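Local coordinates for protein chitinase (Paenibacillus sp. FPU-7, PDB 5GZT) that probably hydrolyses internal beta-1,4 linkages between N-acetylglucosamine units in chitin and chitodextrins at random, as an endochitinase, at residues K278-I283 with Y478-T483; F620-Y625 with N636-R641; V1027-I1032 with Q1038-Q1043; N1053-D1058 with T1086-D1091. All blocks are in the same frame, centred on the assembly; numbering follows the deposited sequence.

In the fold
Contacts 1 and 2 share the first family 18 TIM barrel, contact 1 inside it and contact 2 on its outer face. Their centres are 10 Å apart, and strands 264-284 and 619-623 pair directly, with Lys278 O and Phe620 N 2.9 Å apart. Tyr282, on the first segment of contact 1, reaches Asp407, which lies in the family's DxDxE catalytic signature. Contacts 3 and 4 belong to the second family 18 unit, in the region inserted between strand 1015-1020 and helix 1093-1106; their centres lie about 17 Å apart, and Val1027 packs on Thr1086. Between the two pairs nothing touches: contacts 2 and 3 come no nearer than about 18 Å between nearest atoms.

Contact 1: residues K278-I283 with Y478-T483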
loop_
_atom_site.group_PDB
_atom_site.type_symbol
_atom_site.label_atom_id
_atom_site.label_comp_id
_atom_site.label_asym_id
_atom_site.label_seq_id
_atom_site.Cartn_x
_atom_site.Cartn_y
_atom_site.Cartn_z
ATOM N N LYS B 278 -1.972 -4.706 -1.603
ATOM C CA LYS B 278 -1.885 -3.250 -1.543
ATOM C C LYS B 278 -0.880 -2.802 -0.455
ATOM O O LYS B 278 -0.791 -3.412 0.638
ATOM C CB LYS B 278 -3.230 -2.622 -1.214
ATOM C CG LYS B 278 -4.250 -2.612 -2.332
ATOM C CD LYS B 278 -5.404 -1.668 -1.944
ATOM C CE LYS B 278 -6.348 -2.208 -0.892
ATOM N NZ LYS B 278 -7.299 -3.101 -1.639
ATOM N N ILE B 279 -0.152 -1.735 -0.756
ATOM C CA ILE B 279 0.717 -1.069 0.238
ATOM C C ILE B 279 0.354 0.371 0.241
ATOM O O ILE B 279 0.567 1.046 -0.735
ATOM C CB ILE B 279 2.187 -1.269 -0.037
ATOM C CG1 ILE B 279 2.538 -2.777 -0.006
ATOM C CG2 ILE B 279 2.975 -0.524 1.041
ATOM C CD1 ILE B 279 3.917 -3.067 -0.553
ATOM N N VAL B 280 -0.339 0.798 1.286
ATOM C CA VAL B 280 -0.770 2.163 1.449
ATOM C C VAL B 280 0.265 2.938 2.284
ATOM O O VAL B 280 0.396 2.701 3.469
ATOM C CB VAL B 280 -2.120 2.242 2.137
ATOM C CG1 VAL B 280 -2.458 3.679 2.515
ATOM C CG2 VAL B 280 -3.189 1.715 1.173
ATOM N N SER B 281 1.006 3.796 1.612
ATOM C CA SER B 281 1.983 4.705 2.223
ATOM C C SER B 281 1.399 6.088 2.522
ATOM O O SER B 281 1.092 6.824 1.605
ATOM C CB SER B 281 3.225 4.800 1.324
ATOM O OG SER B 281 4.135 5.829 1.761
ATOM N N TYR B 282 1.195 6.418 3.790
ATOM C CA TYR B 282 0.762 7.758 4.207
ATOM C C TYR B 282 1.972 8.652 4.061
ATOM O O TYR B 282 3.077 8.253 4.453
ATOM C CB TYR B 282 0.284 7.838 5.661
ATOM C CG TYR B 282 -1.185 7.549 5.869
ATOM C CD1 TYR B 282 -1.642 6.247 6.048
ATOM C CD2 TYR B 282 -2.124 8.553 5.904
ATOM C CE1 TYR B 282 -2.993 5.978 6.276
ATOM C CE2 TYR B 282 -3.472 8.266 6.110
ATOM C CZ TYR B 282 -3.913 6.975 6.290
ATOM O OH TYR B 282 -5.244 6.669 6.539
ATOM N N ILE B 283 1.765 9.842 3.491
ATOM C CA ILE B 283 2.810 10.838 3.266
ATOM C C ILE B 283 2.319 12.137 3.849
ATOM O O ILE B 283 1.255 12.580 3.493
ATOM C CB ILE B 283 3.069 11.030 1.770
ATOM C CG1 ILE B 283 3.965 9.904 1.254
ATOM C CG2 ILE B 283 3.744 12.384 1.493
ATOM C CD1 ILE B 283 5.456 10.222 1.274
ATOM N N TYR B 478 -11.815 -0.620 0.910
ATOM C CA TYR B 478 -11.164 -1.231 2.088
ATOM C C TYR B 478 -11.218 -0.335 3.276
ATOM O O TYR B 478 -11.486 0.892 3.173
ATOM C CB TYR B 478 -9.722 -1.627 1.736
ATOM C CG TYR B 478 -8.962 -0.534 1.054
ATOM C CD1 TYR B 478 -9.064 -0.346 -0.291
ATOM C CD2 TYR B 478 -8.074 0.316 1.771
ATOM C CE1 TYR B 478 -8.383 0.668 -0.947
ATOM C CE2 TYR B 478 -7.344 1.317 1.107
ATOM C CZ TYR B 478 -7.520 1.523 -0.230
ATOM O OH TYR B 478 -6.811 2.491 -0.908
ATOM N N ILE B 479 -11.033 -0.960 4.437
ATOM C CA ILE B 479 -10.810 -0.279 5.683
ATOM C C ILE B 479 -9.300 -0.380 6.034
ATOM O O ILE B 479 -8.723 -1.477 6.123
ATOM C CB ILE B 479 -11.679 -0.859 6.791
ATOM C CG1 ILE B 479 -13.183 -0.700 6.426
ATOM C CG2 ILE B 479 -11.405 -0.142 8.096
ATOM C CD1 ILE B 479 -14.095 -1.407 7.371
ATOM N N ASN B 480 -8.687 0.786 6.208
ATOM C CA ASN B 480 -7.327 0.922 6.784
ATOM C C ASN B 480 -7.310 0.869 8.306
ATOM O O ASN B 480 -7.693 1.845 8.961
ATOM C CB ASN B 480 -6.723 2.223 6.339
ATOM C CG ASN B 480 -6.657 2.336 4.859
ATOM O OD1 ASN B 480 -7.340 3.168 4.276
ATOM N ND2 ASN B 480 -5.815 1.544 4.234
ATOM N N LEU B 481 -6.905 -0.261 8.884
ATOM C CA LEU B 481 -6.968 -0.414 10.325
ATOM C C LEU B 481 -5.781 0.210 11.033
ATOM O O LEU B 481 -4.637 -0.147 10.768
ATOM C CB LEU B 481 -7.059 -1.868 10.729
ATOM C CG LEU B 481 -8.218 -2.734 10.274
ATOM C CD1 LEU B 481 -7.896 -4.215 10.586
ATOM C CD2 LEU B 481 -9.464 -2.255 11.025
ATOM N N MET B 482 -6.072 1.096 11.956
ATOM C CA MET B 482 -5.090 1.823 12.724
ATOM C C MET B 482 -4.595 0.976 13.877
ATOM O O MET B 482 -4.805 1.278 15.033
ATOM C CB MET B 482 -5.647 3.177 13.165
ATOM C CG MET B 482 -5.728 4.116 11.962
ATOM S SD MET B 482 -6.102 5.859 12.349
ATOM C CE MET B 482 -7.707 5.629 13.011
ATOM N N THR B 483 -3.908 -0.102 13.494
ATOM C CA THR B 483 -3.375 -1.051 14.427
ATOM C C THR B 483 -1.988 -0.556 14.974
ATOM O O THR B 483 -0.990 -1.298 14.909
ATOM C CB THR B 483 -3.279 -2.450 13.801
ATOM O OG1 THR B 483 -2.667 -2.370 12.514
ATOM C CG2 THR B 483 -4.722 -3.109 13.740
#
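Lys278 reaches over the ring of Tyr478 with its aliphatic end, placing CE on one face, 3.5 Å from the ring centroid and 19° off the normal. This is a CH-pi contact, displaced toward the rim, and Lys278 CE comes nearest to Tyr478 CD1, at 3.3 Å. What lays CE over the ring is the bend late in the lysine chain, at chi3 (-74°) and again at chi4. The ring itself is held at its far end, where the hydroxyl is hydrogen-bonded to Tyr305 and Glu452, so a buried polar group is satisfied just beyond the apolar packing. Two residues along the strand, Val280 approaches the same ring obliquely, with CG2 4.2 Å from Tyr478 CE2, and lies across the side chain of Asn480 at about a right angle. Met528 of strand 527-532 touches all four of these side chains and helps fill the space between the strands. The axes of 278-283 and 478-481 approach no closer than 10.4 Å, at 55° to each other, and the strands do not pair directly: these are the first and sixth strands of a TIM barrel, meeting through side chains in its interior.

Contact 2: residues F620-Y625 with N636-R641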
loop_
_atom_site.group_PDB
_atom_site.type_symbol
_atom_site.label_atom_id
_atom_site.label_comp_id
_atom_site.label_asym_id
_atom_site.label_seq_id
_atom_site.Cartn_x
_atom_site.Cartn_y
_atom_site.Cartn_z
ATOM N N PHE B 620 -0.952 -3.961 3.511
ATOM C CA PHE B 620 -0.196 -3.340 4.558
ATOM C C PHE B 620 -0.292 -1.829 4.428
ATOM O O PHE B 620 0.084 -1.248 3.405
ATOM C CB PHE B 620 1.269 -3.809 4.437
ATOM C CG PHE B 620 2.081 -3.743 5.754
ATOM C CD1 PHE B 620 2.095 -2.589 6.572
ATOM C CD2 PHE B 620 2.939 -4.766 6.110
ATOM C CE1 PHE B 620 2.843 -2.543 7.746
ATOM C CE2 PHE B 620 3.683 -4.696 7.275
ATOM C CZ PHE B 620 3.637 -3.569 8.078
ATOM N N MET B 621 -0.792 -1.165 5.464
ATOM C CA MET B 621 -0.837 0.323 5.505
ATOM C C MET B 621 0.188 0.803 6.564
ATOM O O MET B 621 0.350 0.126 7.571
ATOM C CB MET B 621 -2.220 0.821 5.946
ATOM C CG MET B 621 -2.288 2.317 6.208
ATOM S SD MET B 621 -1.875 2.846 7.857
ATOM C CE MET B 621 -3.373 2.461 8.789
ATOM N N TYR B 622 0.835 1.947 6.354
ATOM C CA TYR B 622 1.714 2.499 7.385
ATOM C C TYR B 622 1.760 4.016 7.471
ATOM O O TYR B 622 1.629 4.688 6.455
ATOM C CB TYR B 622 3.113 1.928 7.195
ATOM C CG TYR B 622 3.766 2.071 5.815
ATOM C CD1 TYR B 622 4.271 3.291 5.344
ATOM C CD2 TYR B 622 3.921 0.992 5.019
ATOM C CE1 TYR B 622 4.900 3.389 4.049
ATOM C CE2 TYR B 622 4.591 1.051 3.813
ATOM C CZ TYR B 622 5.073 2.268 3.313
ATOM O OH TYR B 622 5.729 2.209 2.058
ATOM N N TRP B 623 1.891 4.500 8.712
ATOM C CA TRP B 623 2.037 5.880 9.065
ATOM C C TRP B 623 3.434 6.055 9.635
ATOM O O TRP B 623 3.735 5.395 10.641
ATOM C CB TRP B 623 1.085 6.225 10.207
ATOM C CG TRP B 623 1.256 7.641 10.630
ATOM C CD1 TRP B 623 2.072 8.128 11.614
ATOM C CD2 TRP B 623 0.608 8.756 10.062
ATOM N NE1 TRP B 623 1.974 9.477 11.679
ATOM C CE2 TRP B 623 1.096 9.907 10.731
ATOM C CE3 TRP B 623 -0.327 8.914 9.064
ATOM C CZ2 TRP B 623 0.688 11.192 10.398
ATOM C CZ3 TRP B 623 -0.742 10.232 8.726
ATOM C CH2 TRP B 623 -0.272 11.327 9.412
ATOM N N GLU B 624 4.312 6.874 9.052
ATOM C CA GLU B 624 4.177 7.462 7.735
ATOM C C GLU B 624 5.562 7.430 7.064
ATOM O O GLU B 624 6.601 7.303 7.736
ATOM C CB GLU B 624 3.540 8.880 7.760
ATOM C CG GLU B 624 4.020 9.897 8.816
ATOM C CD GLU B 624 5.246 10.681 8.390
ATOM O OE1 GLU B 624 5.547 11.620 9.086
ATOM O OE2 GLU B 624 5.936 10.332 7.408
ATOM N N TYR B 625 5.539 7.466 5.742
ATOM C CA TYR B 625 6.710 7.113 4.899
ATOM C C TYR B 625 7.971 7.864 5.279
ATOM O O TYR B 625 9.046 7.267 5.231
ATOM C CB TYR B 625 6.385 7.289 3.428
ATOM C CG TYR B 625 7.469 6.873 2.447
ATOM C CD1 TYR B 625 7.537 5.598 1.960
ATOM C CD2 TYR B 625 8.441 7.799 1.998
ATOM C CE1 TYR B 625 8.568 5.186 1.132
ATOM C CE2 TYR B 625 9.410 7.415 1.080
ATOM C CZ TYR B 625 9.482 6.120 0.668
ATOM O OH TYR B 625 10.461 5.680 -0.214
ATOM N N ASN B 636 11.039 -0.962 2.190
ATOM C CA ASN B 636 11.562 -2.013 1.328
ATOM C C ASN B 636 11.245 -3.408 1.825
ATOM O O ASN B 636 11.042 -4.369 1.008
ATOM C CB ASN B 636 13.091 -1.920 1.193
ATOM C CG ASN B 636 13.541 -0.687 0.462
ATOM O OD1 ASN B 636 12.757 -0.000 -0.206
ATOM N ND2 ASN B 636 14.812 -0.340 0.671
ATOM N N THR B 637 11.266 -3.567 3.153
ATOM C CA THR B 637 10.982 -4.856 3.764
ATOM C C THR B 637 9.550 -5.279 3.487
ATOM O O THR B 637 9.221 -6.493 3.152
ATOM C CB THR B 637 11.190 -4.803 5.327
ATOM O OG1 THR B 637 12.544 -4.462 5.665
ATOM C CG2 THR B 637 10.851 -6.104 5.918
ATOM N N ILE B 638 8.682 -4.300 3.656
ATOM C CA ILE B 638 7.255 -4.512 3.408
ATOM C C ILE B 638 6.963 -4.968 1.969
ATOM O O ILE B 638 6.316 -6.035 1.756
ATOM C CB ILE B 638 6.440 -3.308 3.849
ATOM C CG1 ILE B 638 6.483 -3.215 5.375
ATOM C CG2 ILE B 638 4.940 -3.438 3.498
ATOM C CD1 ILE B 638 5.964 -1.924 5.982
ATOM N N TYR B 639 7.467 -4.226 0.982
ATOM C CA TYR B 639 7.414 -4.628 -0.391
ATOM C C TYR B 639 8.020 -6.006 -0.634
ATOM O O TYR B 639 7.357 -6.847 -1.312
ATOM C CB TYR B 639 8.087 -3.576 -1.325
ATOM C CG TYR B 639 7.884 -3.926 -2.777
ATOM C CD1 TYR B 639 6.725 -3.604 -3.439
ATOM C CD2 TYR B 639 8.871 -4.602 -3.479
ATOM C CE1 TYR B 639 6.549 -3.981 -4.771
ATOM C CE2 TYR B 639 8.718 -4.961 -4.788
ATOM C CZ TYR B 639 7.553 -4.680 -5.421
ATOM O OH TYR B 639 7.421 -5.089 -6.733
ATOM N N SER B 640 9.220 -6.282 -0.120
ATOM C CA SER B 640 9.847 -7.595 -0.384
ATOM C C SER B 640 8.996 -8.749 0.093
ATOM O O SER B 640 8.993 -9.817 -0.510
ATOM C CB SER B 640 11.218 -7.768 0.284
ATOM O OG SER B 640 12.080 -6.884 -0.306
ATOM N N ARG B 641 8.375 -8.552 1.235
ATOM C CA ARG B 641 7.594 -9.618 1.866
ATOM C C ARG B 641 6.317 -9.875 1.152
ATOM O O ARG B 641 5.970 -11.036 0.922
ATOM C CB ARG B 641 7.307 -9.261 3.294
ATOM C CG ARG B 641 8.535 -9.480 4.120
ATOM C CD ARG B 641 8.486 -10.949 4.568
ATOM N NE ARG B 641 9.777 -11.369 5.056
ATOM C CZ ARG B 641 10.051 -12.588 5.467
ATOM N NH1 ARG B 641 9.100 -13.516 5.512
ATOM N NH2 ARG B 641 11.283 -12.863 5.848
#
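Outside the first TIM barrel, the helix that follows the last barrel strand packs back on that strand, and Ile638 of helix 633-642 meets Phe620 and Tyr622 of strand 619-623. The isoleucine lies along one face of the Phe620 ring, the two side chains crossing at about a right angle. Its CD1 makes a CH-pi contact 3.7 Å from the ring centroid and 17° off the normal, displaced toward the CZ side. The other branch lies on the same side, by the root of the ring, with Ile638 CG2 3.5 Å from Phe620 CD2. With chi2 extended (168°), CD1 is carried outward far enough to serve a second ring as well, and Ile638 CD1 is 3.7 Å from Tyr622 CD2. Here the two side chains run past each other in opposite directions. The alternation of the strand sorts these residues: Phe620 and Tyr622 turn out toward the helix, while Met621 points away from it, into a barrel of the family 18 kind. Helix 602-614 also reaches Phe620, through Lys608 and Ile612, and Phe533 stacks on the Tyr622 ring. Just past the strand, the peptide bond between Trp623 and Glu624 is cis, and the Trp623 ring meets that of Tyr282.

Contact 3: residues V1027-I1032 with Q1038-Q1043; sequences VNVPNI and QQAGDQ
Gln1043 turns its side-chain amide onto the backbone of Val1027 and uses both ends of it. OE1 accepts from Val1027 N at 3.0 Å, nearly straight and on a lone pair in the carbonyl plane, while NE2 donates to Val1027 O at 2.8 Å. The amide thus takes the place of a strand partner, its chain folded back at chi2 (-42°) to get there. Each end has further work: Asn1046 also donates to OE1, and NE2 bonds to Gly1041 O at 3.0 Å, coming from above that carbonyl's plane. The two segments run nearly antiparallel in the loop region that follows strand 1024-1026, within the insertion that family 18 chitinases of this type carry after the seventh barrel strand. Only one backbone-to-backbone hydrogen bond joins them, from Gly1041 N to Asn1028 O at 2.8 Å, and the same oxygen receives a CA-H contact from Ala1040. Asn1028 ND2 adds a weak, strongly bent bond to Asp1042 O. Farther along, Val1029 CG2 makes an apolar contact 3.7 Å from Ala1040 CB, and Ile1032 CB packs against the amide end of Gln1038, 3.5 Å from its OE1. The NE2 of that glutamine is satisfied by Leu1036 O.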
loop_
_atom_site.group_PDB
_atom_site.type_symbol
_atom_site.label_atom_id
_atom_site.label_comp_id
_atom_site.label_asym_id
_atom_site.label_seq_id
_atom_site.Cartn_x
_atom_site.Cartn_y
_atom_site.Cartn_z
ATOM N N VAL B 1027 23.783 20.683 -21.572
ATOM C CA VAL B 1027 23.377 22.108 -21.782
ATOM C C VAL B 1027 21.848 22.164 -21.808
ATOM O O VAL B 1027 21.176 21.102 -21.829
ATOM C CB VAL B 1027 23.999 22.716 -23.075
ATOM C CG1 VAL B 1027 25.493 22.993 -22.878
ATOM C CG2 VAL B 1027 23.786 21.849 -24.312
ATOM N N ASN B 1028 21.277 23.389 -21.796
ATOM C CA ASN B 1028 19.815 23.591 -21.720
ATOM C C ASN B 1028 19.217 22.808 -20.580
ATOM O O ASN B 1028 18.337 21.953 -20.765
ATOM C CB ASN B 1028 19.116 23.194 -23.014
ATOM C CG ASN B 1028 19.519 24.083 -24.201
ATOM O OD1 ASN B 1028 19.748 25.284 -24.056
ATOM N ND2 ASN B 1028 19.620 23.471 -25.383
ATOM N N VAL B 1029 19.755 23.060 -19.397
ATOM C CA VAL B 1029 19.293 22.380 -18.213
ATOM C C VAL B 1029 18.529 23.401 -17.353
ATOM O O VAL B 1029 19.107 24.425 -16.915
ATOM C CB VAL B 1029 20.459 21.756 -17.407
ATOM C CG1 VAL B 1029 19.910 21.104 -16.134
ATOM C CG2 VAL B 1029 21.212 20.740 -18.262
ATOM N N PRO B 1030 17.247 23.120 -17.083
ATOM C CA PRO B 1030 16.387 24.048 -16.317
ATOM C C PRO B 1030 16.999 24.375 -14.992
ATOM O O PRO B 1030 17.579 23.464 -14.376
ATOM C CB PRO B 1030 15.127 23.239 -16.081
ATOM C CG PRO B 1030 15.090 22.230 -17.204
ATOM C CD PRO B 1030 16.489 22.014 -17.687
ATOM N N ASN B 1031 16.899 25.624 -14.522
ATOM C CA ASN B 1031 17.388 25.933 -13.182
ATOM C C ASN B 1031 16.369 25.529 -12.122
ATOM O O ASN B 1031 15.688 26.379 -11.536
ATOM C CB ASN B 1031 17.817 27.374 -13.060
ATOM C CG ASN B 1031 18.553 27.666 -11.773
ATOM O OD1 ASN B 1031 18.727 26.807 -10.898
ATOM N ND2 ASN B 1031 19.027 28.891 -11.658
ATOM N N ILE B 1032 16.293 24.215 -11.885
ATOM C CA ILE B 1032 15.520 23.590 -10.805
ATOM C C ILE B 1032 16.489 22.643 -10.098
ATOM O O ILE B 1032 17.147 21.810 -10.786
ATOM C CB ILE B 1032 14.336 22.755 -11.342
ATOM C CG1 ILE B 1032 13.413 23.610 -12.219
ATOM C CG2 ILE B 1032 13.513 22.113 -10.219
ATOM C CD1 ILE B 1032 12.409 22.774 -12.982
ATOM N N GLN B 1038 17.344 16.868 -13.695
ATOM C CA GLN B 1038 16.409 17.646 -14.533
ATOM C C GLN B 1038 16.414 17.162 -15.976
ATOM O O GLN B 1038 17.453 16.770 -16.518
ATOM C CB GLN B 1038 16.760 19.140 -14.465
ATOM C CG GLN B 1038 16.568 19.726 -13.066
ATOM C CD GLN B 1038 15.208 19.412 -12.450
ATOM O OE1 GLN B 1038 14.174 19.679 -13.041
ATOM N NE2 GLN B 1038 15.218 18.840 -11.257
ATOM N N GLN B 1039 15.235 17.134 -16.575
ATOM C CA GLN B 1039 15.118 16.931 -18.023
ATOM C C GLN B 1039 15.836 18.112 -18.749
ATOM O O GLN B 1039 15.757 19.266 -18.322
ATOM C CB GLN B 1039 13.650 16.792 -18.378
ATOM C CG GLN B 1039 13.373 16.520 -19.843
ATOM C CD GLN B 1039 13.996 15.224 -20.345
ATOM O OE1 GLN B 1039 13.831 14.157 -19.732
ATOM N NE2 GLN B 1039 14.704 15.308 -21.480
ATOM N N ALA B 1040 16.648 17.800 -19.752
ATOM C CA ALA B 1040 17.448 18.823 -20.453
ATOM C C ALA B 1040 17.046 18.870 -21.933
ATOM O O ALA B 1040 16.475 17.915 -22.462
ATOM C CB ALA B 1040 18.932 18.583 -20.313
ATOM N N GLY B 1041 17.341 20.003 -22.571
ATOM C CA GLY B 1041 16.993 20.223 -23.961
ATOM C C GLY B 1041 17.975 19.700 -25.004
ATOM O O GLY B 1041 18.514 18.617 -24.899
ATOM N N ASP B 1042 18.179 20.494 -26.033
ATOM C CA ASP B 1042 18.985 20.114 -27.161
ATOM C C ASP B 1042 20.438 20.148 -26.716
ATOM O O ASP B 1042 20.885 21.118 -26.076
ATOM C CB ASP B 1042 18.725 21.076 -28.334
ATOM C CG ASP B 1042 19.627 20.827 -29.504
ATOM O OD1 ASP B 1042 19.290 19.957 -30.324
ATOM O OD2 ASP B 1042 20.680 21.502 -29.585
ATOM N N GLN B 1043 21.150 19.081 -27.070
ATOM C CA GLN B 1043 22.504 18.842 -26.604
ATOM C C GLN B 1043 23.569 19.142 -27.641
ATOM O O GLN B 1043 24.712 18.791 -27.431
ATOM C CB GLN B 1043 22.643 17.369 -26.168
ATOM C CG GLN B 1043 21.957 17.056 -24.859
ATOM C CD GLN B 1043 22.197 18.159 -23.856
ATOM O OE1 GLN B 1043 23.330 18.577 -23.625
ATOM N NE2 GLN B 1043 21.130 18.708 -23.337
#

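Contact 4: residues N1053-D1058 with T1086-D1091; sequences NDLVKD and TFITYD
Leu1055 carries the touch made by helix 1052-1058, meeting Ile1088 of strand 1086-1089 and Tyr1090 just beyond it, while the residues around it in the helix deal with other partners. First comes Asn1053, whose side-chain amide is hydrogen-bonded to Ser1117 O and Ile1120 N. Asp1054 next makes a long, weak salt bridge to the poorly ordered Lys1057, OD1 to NZ at 3.4 Å. Leu1055 then points across to the strand, and its chi2 (-174°) directs CD1 to Tyr1090 and CD2 to Ile1088. Leu1055 CD1 comes down obliquely on the Tyr1090 ring, 3.5 Å from Tyr1090 CD2, whereas Leu1055 CD2 sits 4.2 Å from Ile1088 CG2 in a much looser touch. Tyr1090 also packs on Pro1075 and Leu1077 of the neighbouring strand 1074-1079, so the leucine joins a cluster on this small antiparallel sheet of the insertion in the second family 18 unit. Two residues further on, Lys1057 closes a salt-bridge network with Asp1054 and Asp1058. Being made of methyls and a ring, while the helix's polar side chains bond elsewhere, the contact holds by close packing and burial of apolar surface and imposes little directional constraint.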
loop_
_atom_site.group_PDB
_atom_site.type_symbol
_atom_site.label_atom_id
_atom_site.label_comp_id
_atom_site.label_asym_id
_atom_site.label_seq_id
_atom_site.Cartn_x
_atom_site.Cartn_y
_atom_site.Cartn_z
ATOM N N ASN B 1053 41.687 19.701 -15.652
ATOM C CA ASN B 1053 42.425 20.916 -16.026
ATOM C C ASN B 1053 41.518 21.938 -16.777
ATOM O O ASN B 1053 41.659 23.134 -16.631
ATOM C CB ASN B 1053 43.512 20.600 -17.031
ATOM C CG ASN B 1053 44.533 19.641 -16.541
ATOM O OD1 ASN B 1053 45.131 19.769 -15.442
ATOM N ND2 ASN B 1053 44.832 18.692 -17.412
ATOM N N ASP B 1054 40.683 21.453 -17.696
ATOM C CA ASP B 1054 39.728 22.309 -18.318
ATOM C C ASP B 1054 38.808 22.923 -17.246
ATOM O O ASP B 1054 38.490 24.132 -17.317
ATOM C CB ASP B 1054 38.886 21.582 -19.351
ATOM C CG ASP B 1054 39.701 21.055 -20.524
ATOM O OD1 ASP B 1054 40.777 21.598 -20.734
ATOM O OD2 ASP B 1054 39.266 20.081 -21.203
ATOM N N LEU B 1055 38.388 22.122 -16.258
ATOM C CA LEU B 1055 37.492 22.619 -15.254
ATOM C C LEU B 1055 38.166 23.766 -14.560
ATOM O O LEU B 1055 37.521 24.827 -14.344
ATOM C CB LEU B 1055 37.029 21.566 -14.239
ATOM C CG LEU B 1055 36.196 20.404 -14.749
ATOM C CD1 LEU B 1055 35.750 19.585 -13.538
ATOM C CD2 LEU B 1055 34.999 20.920 -15.535
ATOM N N VAL B 1056 39.436 23.584 -14.260
ATOM C CA VAL B 1056 40.176 24.577 -13.521
ATOM C C VAL B 1056 40.275 25.889 -14.308
ATOM O O VAL B 1056 39.959 26.918 -13.774
ATOM C CB VAL B 1056 41.567 24.092 -13.101
ATOM C CG1 VAL B 1056 42.482 25.256 -12.632
ATOM C CG2 VAL B 1056 41.418 23.090 -11.985
ATOM N N LYS B 1057 40.707 25.864 -15.555
ATOM C CA LYS B 1057 40.920 27.140 -16.248
ATOM C C LYS B 1057 39.639 27.780 -16.855
ATOM O O LYS B 1057 39.598 28.989 -17.021
ATOM C CB LYS B 1057 42.083 27.039 -17.235
ATOM C CG LYS B 1057 41.876 26.109 -18.406
ATOM C CD LYS B 1057 43.171 26.013 -19.230
ATOM C CE LYS B 1057 43.103 24.938 -20.328
ATOM N NZ LYS B 1057 41.778 24.815 -21.040
ATOM N N ASP B 1058 38.597 26.995 -17.125
ATOM C CA ASP B 1058 37.438 27.459 -17.892
ATOM C C ASP B 1058 36.084 27.394 -17.176
ATOM O O ASP B 1058 35.108 27.825 -17.779
ATOM C CB ASP B 1058 37.232 26.607 -19.170
ATOM C CG ASP B 1058 38.389 26.687 -20.171
ATOM O OD1 ASP B 1058 39.255 27.562 -20.070
ATOM O OD2 ASP B 1058 38.409 25.840 -21.094
ATOM N N THR B 1086 23.902 25.055 -17.888
ATOM C CA THR B 1086 24.921 23.968 -18.010
ATOM C C THR B 1086 25.232 23.274 -16.634
ATOM O O THR B 1086 25.544 23.923 -15.636
ATOM C CB THR B 1086 26.200 24.486 -18.711
ATOM O OG1 THR B 1086 25.850 24.789 -20.056
ATOM C CG2 THR B 1086 27.333 23.435 -18.745
ATOM N N PHE B 1087 25.063 21.944 -16.638
ATOM C CA PHE B 1087 25.233 21.084 -15.469
ATOM C C PHE B 1087 26.415 20.180 -15.741
ATOM O O PHE B 1087 26.423 19.503 -16.766
ATOM C CB PHE B 1087 23.982 20.203 -15.312
ATOM C CG PHE B 1087 24.069 19.218 -14.181
ATOM C CD1 PHE B 1087 24.587 17.916 -14.398
ATOM C CD2 PHE B 1087 23.616 19.549 -12.922
ATOM C CE1 PHE B 1087 24.670 16.999 -13.350
ATOM C CE2 PHE B 1087 23.690 18.627 -11.868
ATOM C CZ PHE B 1087 24.230 17.345 -12.081
ATOM N N ILE B 1088 27.347 20.118 -14.801
ATOM C CA ILE B 1088 28.589 19.326 -14.937
ATOM C C ILE B 1088 28.682 18.278 -13.797
ATOM O O ILE B 1088 28.501 18.628 -12.666
ATOM C CB ILE B 1088 29.836 20.242 -14.879
ATOM C CG1 ILE B 1088 29.816 21.279 -16.000
ATOM C CG2 ILE B 1088 31.141 19.454 -14.998
ATOM C CD1 ILE B 1088 29.716 20.724 -17.430
ATOM N N THR B 1089 29.057 17.045 -14.119
ATOM C CA THR B 1089 29.220 15.958 -13.137
ATOM C C THR B 1089 30.601 15.391 -13.285
ATOM O O THR B 1089 31.051 15.086 -14.414
ATOM C CB THR B 1089 28.144 14.895 -13.315
ATOM O OG1 THR B 1089 28.487 13.715 -12.589
ATOM C CG2 THR B 1089 27.857 14.584 -14.804
ATOM N N TYR B 1090 31.292 15.328 -12.162
ATOM C CA TYR B 1090 32.720 15.064 -12.164
ATOM C C TYR B 1090 33.154 14.476 -10.827
ATOM O O TYR B 1090 32.292 14.424 -9.897
ATOM C CB TYR B 1090 33.503 16.357 -12.509
ATOM C CG TYR B 1090 33.417 17.465 -11.500
ATOM C CD1 TYR B 1090 32.218 18.180 -11.291
ATOM C CD2 TYR B 1090 34.510 17.830 -10.765
ATOM C CE1 TYR B 1090 32.137 19.183 -10.336
ATOM C CE2 TYR B 1090 34.457 18.876 -9.824
ATOM C CZ TYR B 1090 33.274 19.553 -9.605
ATOM O OH TYR B 1090 33.249 20.547 -8.632
ATOM N N ASP B 1091 34.437 14.038 -10.707
ATOM C CA ASP B 1091 35.049 13.734 -9.411
ATOM C C ASP B 1091 35.911 14.878 -9.007
ATOM O O ASP B 1091 36.635 15.360 -9.836
ATOM C CB ASP B 1091 35.998 12.467 -9.419
ATOM C CG ASP B 1091 35.269 11.154 -9.115
ATOM O OD1 ASP B 1091 34.356 11.176 -8.244
ATOM O OD2 ASP B 1091 35.528 10.142 -9.858
#